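Local structure of unconventional myosin IB (Entamoeba histolytica, 5XGG) at residues A[11-14]-A[19-22]; A[31-34]-A[39-42]. The protein is a class I myosin motor protein whose C-terminal SH3 domain, the part described here, probably recruits partner proteins by binding proline-rich peptides. One frame throughout, in Å; residues are numbered along the deposited sequence.

Interaction 1 of 2, residues A[11-14]-A[19-22]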
loop_
_atom_site.group_PDB
_atom_site.type_symbol
_atom_site.label_atom_id
_atom_site.label_comp_id
_atom_site.label_asym_id
_atom_site.label_seq_id
_atom_site.Cartn_x
_atom_site.Cartn_y
_atom_site.Cartn_z
ATOM N N TYR A 11 9.797 4.397 0.116
ATOM C CA TYR A 11 10.890 4.025 -0.817
ATOM C C TYR A 11 10.229 3.257 -2.001
ATOM O O TYR A 11 9.091 2.699 -1.830
ATOM C CB TYR A 11 11.837 3.088 -0.102
ATOM C CG TYR A 11 12.015 3.413 1.330
ATOM C CD1 TYR A 11 12.792 4.562 1.729
ATOM C CD2 TYR A 11 11.419 2.610 2.361
ATOM C CE1 TYR A 11 12.876 4.902 3.097
ATOM C CE2 TYR A 11 11.531 2.947 3.671
ATOM C CZ TYR A 11 12.246 4.097 4.039
ATOM O OH TYR A 11 12.295 4.416 5.404
ATOM N N PRO A 12 10.884 3.207 -3.180
ATOM C CA PRO A 12 10.334 2.437 -4.232
ATOM C C PRO A 12 10.521 0.948 -3.946
ATOM O O PRO A 12 11.361 0.582 -3.199
ATOM C CB PRO A 12 11.191 2.874 -5.472
ATOM C CG PRO A 12 12.507 3.116 -4.931
ATOM C CD PRO A 12 12.239 3.725 -3.560
ATOM N N TYR A 13 9.754 0.126 -4.631
ATOM C CA TYR A 13 9.839 -1.336 -4.494
ATOM C C TYR A 13 9.598 -1.941 -5.833
ATOM O O TYR A 13 8.626 -1.581 -6.501
ATOM C CB TYR A 13 8.814 -1.838 -3.491
ATOM C CG TYR A 13 8.928 -3.342 -3.222
ATOM C CD1 TYR A 13 10.032 -3.857 -2.585
ATOM C CD2 TYR A 13 7.984 -4.241 -3.713
ATOM C CE1 TYR A 13 10.182 -5.213 -2.453
ATOM C CE2 TYR A 13 8.112 -5.588 -3.542
ATOM C CZ TYR A 13 9.202 -6.072 -2.927
ATOM O OH TYR A 13 9.442 -7.437 -2.730
ATOM N N THR A 14 10.424 -2.918 -6.214
ATOM C CA THR A 14 10.186 -3.759 -7.385
ATOM C C THR A 14 9.730 -5.117 -6.989
ATOM O O THR A 14 10.405 -5.828 -6.260
ATOM C CB THR A 14 11.473 -3.915 -8.227
ATOM O OG1 THR A 14 11.872 -2.619 -8.625
ATOM C CG2 THR A 14 11.240 -4.729 -9.419
ATOM N N GLU A 19 2.867 -11.858 -8.010
ATOM C CA GLU A 19 1.862 -11.677 -7.009
ATOM C C GLU A 19 2.158 -10.494 -6.112
ATOM O O GLU A 19 1.372 -10.163 -5.219
ATOM C CB GLU A 19 1.699 -12.881 -6.152
ATOM C CG GLU A 19 1.138 -14.116 -6.852
ATOM C CD GLU A 19 2.088 -14.813 -7.792
ATOM O OE1 GLU A 19 3.324 -14.771 -7.617
ATOM O OE2 GLU A 19 1.539 -15.492 -8.705
ATOM N N GLU A 20 3.332 -9.881 -6.314
ATOM C CA GLU A 20 3.680 -8.618 -5.639
ATOM C C GLU A 20 3.350 -7.423 -6.557
ATOM O O GLU A 20 3.172 -7.524 -7.810
ATOM C CB GLU A 20 5.155 -8.618 -5.186
ATOM C CG GLU A 20 5.352 -9.426 -3.914
ATOM C CD GLU A 20 6.804 -9.680 -3.617
ATOM O OE1 GLU A 20 7.664 -8.931 -4.060
ATOM O OE2 GLU A 20 7.082 -10.651 -2.848
ATOM N N LEU A 21 3.320 -6.262 -5.893
ATOM C CA LEU A 21 3.049 -4.970 -6.526
ATOM C C LEU A 21 4.276 -4.093 -6.438
ATOM O O LEU A 21 4.775 -3.763 -5.353
ATOM C CB LEU A 21 1.821 -4.342 -5.855
ATOM C CG LEU A 21 1.398 -2.926 -6.288
ATOM C CD1 LEU A 21 0.879 -2.947 -7.697
ATOM C CD2 LEU A 21 0.315 -2.405 -5.235
ATOM N N SER A 22 4.738 -3.590 -7.575
ATOM C CA SER A 22 5.745 -2.533 -7.607
ATOM C C SER A 22 5.187 -1.137 -7.405
ATOM O O SER A 22 3.972 -0.903 -7.638
ATOM C CB SER A 22 6.489 -2.533 -8.959
ATOM O OG SER A 22 7.019 -3.808 -9.296
#

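Interaction 2 of 2, residues A[31-34]-A[39-42]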
loop_
_atom_site.group_PDB
_atom_site.type_symbol
_atom_site.label_atom_id
_atom_site.label_comp_id
_atom_site.label_asym_id
_atom_site.label_seq_id
_atom_site.Cartn_x
_atom_site.Cartn_y
_atom_site.Cartn_z
ATOM N N ILE A 31 -5.201 -0.409 0.792
ATOM C CA ILE A 31 -4.925 -1.691 1.425
ATOM C C ILE A 31 -6.197 -2.522 1.492
ATOM O O ILE A 31 -7.207 -2.083 2.049
ATOM C CB ILE A 31 -4.289 -1.511 2.830
ATOM C CG1 ILE A 31 -3.064 -0.621 2.674
ATOM C CG2 ILE A 31 -4.003 -2.886 3.407
ATOM C CD1 ILE A 31 -1.937 -1.125 1.762
ATOM N N LEU A 32 -6.145 -3.706 0.887
ATOM C CA LEU A 32 -7.309 -4.595 0.788
ATOM C C LEU A 32 -7.284 -5.699 1.868
ATOM O O LEU A 32 -8.342 -6.290 2.202
ATOM C CB LEU A 32 -7.316 -5.209 -0.627
ATOM C CG LEU A 32 -7.367 -4.311 -1.801
ATOM C CD1 LEU A 32 -7.347 -5.201 -3.044
ATOM C CD2 LEU A 32 -8.527 -3.326 -1.714
ATOM N N GLU A 33 -6.113 -6.012 2.420
ATOM C CA GLU A 33 -5.949 -7.160 3.286
ATOM C C GLU A 33 -4.549 -7.083 3.872
ATOM O O GLU A 33 -3.680 -6.433 3.261
ATOM C CB GLU A 33 -6.160 -8.425 2.416
ATOM C CG GLU A 33 -5.656 -9.749 2.913
ATOM C CD GLU A 33 -6.599 -10.844 2.481
ATOM O OE1 GLU A 33 -6.956 -10.858 1.272
ATOM O OE2 GLU A 33 -7.009 -11.577 3.391
ATOM N N LYS A 34 -4.358 -7.715 5.036
ATOM C CA LYS A 34 -3.055 -7.749 5.734
ATOM C C LYS A 34 -2.630 -9.178 6.015
ATOM O O LYS A 34 -3.425 -10.066 6.392
ATOM C CB LYS A 34 -3.093 -6.911 6.992
ATOM C CG LYS A 34 -3.326 -5.458 6.777
ATOM C CD LYS A 34 -3.223 -4.731 8.105
ATOM C CE LYS A 34 -2.998 -3.234 7.966
ATOM N NZ LYS A 34 -4.134 -2.291 7.743
ATOM N N TRP A 39 1.231 -6.537 2.939
ATOM C CA TRP A 39 -0.144 -6.036 2.839
ATOM C C TRP A 39 -0.566 -6.135 1.426
ATOM O O TRP A 39 0.216 -5.985 0.526
ATOM C CB TRP A 39 -0.248 -4.620 3.274
ATOM C CG TRP A 39 -0.115 -4.461 4.828
ATOM C CD1 TRP A 39 0.170 -5.467 5.743
ATOM C CD2 TRP A 39 -0.040 -3.267 5.531
ATOM N NE1 TRP A 39 0.273 -4.950 7.016
ATOM C CE2 TRP A 39 0.125 -3.595 6.915
ATOM C CE3 TRP A 39 -0.253 -1.951 5.184
ATOM C CZ2 TRP A 39 0.202 -2.639 7.873
ATOM C CZ3 TRP A 39 -0.180 -0.995 6.151
ATOM C CH2 TRP A 39 -0.025 -1.328 7.489
ATOM N N LYS A 40 -1.838 -6.444 1.180
ATOM C CA LYS A 40 -2.271 -6.510 -0.208
ATOM C C LYS A 40 -2.715 -5.135 -0.671
ATOM O O LYS A 40 -3.625 -4.573 -0.101
ATOM C CB LYS A 40 -3.435 -7.503 -0.316
ATOM C CG LYS A 40 -3.900 -7.641 -1.705
ATOM C CD LYS A 40 -4.838 -8.782 -1.835
ATOM C CE LYS A 40 -4.088 -10.017 -2.292
ATOM N NZ LYS A 40 -5.179 -10.796 -2.853
ATOM N N GLY A 41 -1.953 -4.524 -1.595
ATOM C CA GLY A 41 -2.207 -3.170 -2.071
ATOM C C GLY A 41 -2.881 -3.132 -3.402
ATOM O O GLY A 41 -2.821 -4.122 -4.163
ATOM N N GLU A 42 -3.510 -1.997 -3.671
ATOM C CA GLU A 42 -4.136 -1.680 -4.905
ATOM C C GLU A 42 -3.696 -0.318 -5.336
ATOM O O GLU A 42 -3.836 0.613 -4.567
ATOM C CB GLU A 42 -5.620 -1.721 -4.622
ATOM C CG GLU A 42 -6.464 -1.568 -5.832
ATOM C CD GLU A 42 -6.497 -0.234 -6.433
ATOM O OE1 GLU A 42 -6.554 0.784 -5.738
ATOM O OE2 GLU A 42 -6.483 -0.221 -7.697
#

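Interaction 1 of 2, residues A[11-14]-A[19-22]
Glu20 OE1 accepts two hydrogen bonds: Tyr13 OH donates a short one, 2.7 Å from OH to OE1, and the backbone N of Ala16 gives the second. The phenol arrives from above the carboxylate plane, 41° out of it. Ring and carboxylate planes stand 40° apart, and the two side chains cross at about a right angle. Tyr13 reaches across because its CG is anti to the backbone N (chi1 -175°), while Glu20 comes from the other side on a chain extended beyond CG. OE1 also lies at the ring edge, 3.4 Å from Tyr13 CE2. Further along that edge, Leu21 O is 3.6 Å from Tyr13 CD2; two oxygens thus border the ring near its plane. OE2 receives a weak hydrogen bond from Asn17 ND2; with donors at both oxygens the carboxylate probably stays ionised and its rotation is restrained. The backbones also draw close: Tyr13 O meets Ser22 CA at 3.2 Å in a bent CA-H...O contact. Ser22 OG packs 3.7 Å from Thr14 CA while its polar partner is the N of Ala15. Both segments belong to the RT loop of the SH3 fold, between strands 6-9 and 28-35. Tyr13, in an edge-to-face stack with Tyr54 and touching Pro51 and Trp38, probably belongs to the aromatic surface that in SH3 domains receives proline-rich ligands; Glu20, beside Trp38, sits where, in relatives, an RT-loop acidic residue meets a basic ligand side chain, a role it may share. On the inner side, Leu21 packs on Leu43 of strand 38-43 and Ile50 of strand 46-51, and its backbone bonds to Trp49, joining the RT loop to the sheet.

Interaction 2 of 2, residues A[31-34]-A[39-42]
Lys34 lies along the indole of Trp39, both side chains pointing the same way. Its CB starts above and beyond the pyrrole edge, 3.8 Å from Trp39 CD1; CG follows 3.6 Å from Trp39 NE1, and CD passes on toward CE2. CE settles over the six-membered ring, 3.3 Å from Trp39 CZ2, in a CH-pi contact offset toward the rim. The bend at chi4 (83°) then carries NZ above the same Trp39 ring, 4.3 Å from NZ to its centroid and only 11° off its normal, a cation-pi interaction. At the indole edge, Ile31 CD1 meets Trp39 CE3 at 3.9 Å, and Ile31 continues into the core against Val7 and Ile50.

The backbones pair as the antiparallel hairpin of strands 28-35 and 38-43, joined in the SH3 fold by the n-Src loop, with a beta bulge where Leu32 and Glu33 together face Lys40. Leu32 N donates to Lys40 O at 2.8 Å, almost straight, and Lys40 N donates to Glu33 O, also at 2.8 Å. The bulge turns Leu32 toward the neighbouring strand, where its CD1 packs against Glu42 CB. On the face opposite Lys34 and Trp39, the CB atoms of Glu33 and Lys40 touch, but their charged ends stay beyond salt-bridge range; Lys40 NZ pairs instead with Glu47, while Glu42 OE2 accepts a bond from Gly45 N.

The contact divides its chemistry between side chains and backbone: dispersion and cation-pi attraction hold Lys34 along Trp39, and the indole face would be expected to stabilise the ammonium, while the main chain supplies the directional bonds.

In the fold
From the N terminus, the chain leaves strand 6-9 and enters the RT loop, where interaction 1 closes the tip of the loop between 11-14 and 19-22. It then runs into strand 28-35, and interaction 2 closes the next turn, the n-Src loop, by pairing 31-34 with 39-42. The two closures follow in series, neither enclosing nor crossing the other, with centres about 13 Å apart. They meet through Leu21, whose CD2 lies 3.7 Å from Gly41 O, so the RT loop packs directly on the hairpin. Strand 46-51 completes the link: it lies beside strand 38-43 in the sheet, bonded to it through Gly48 and Ile50, and touches both contacts.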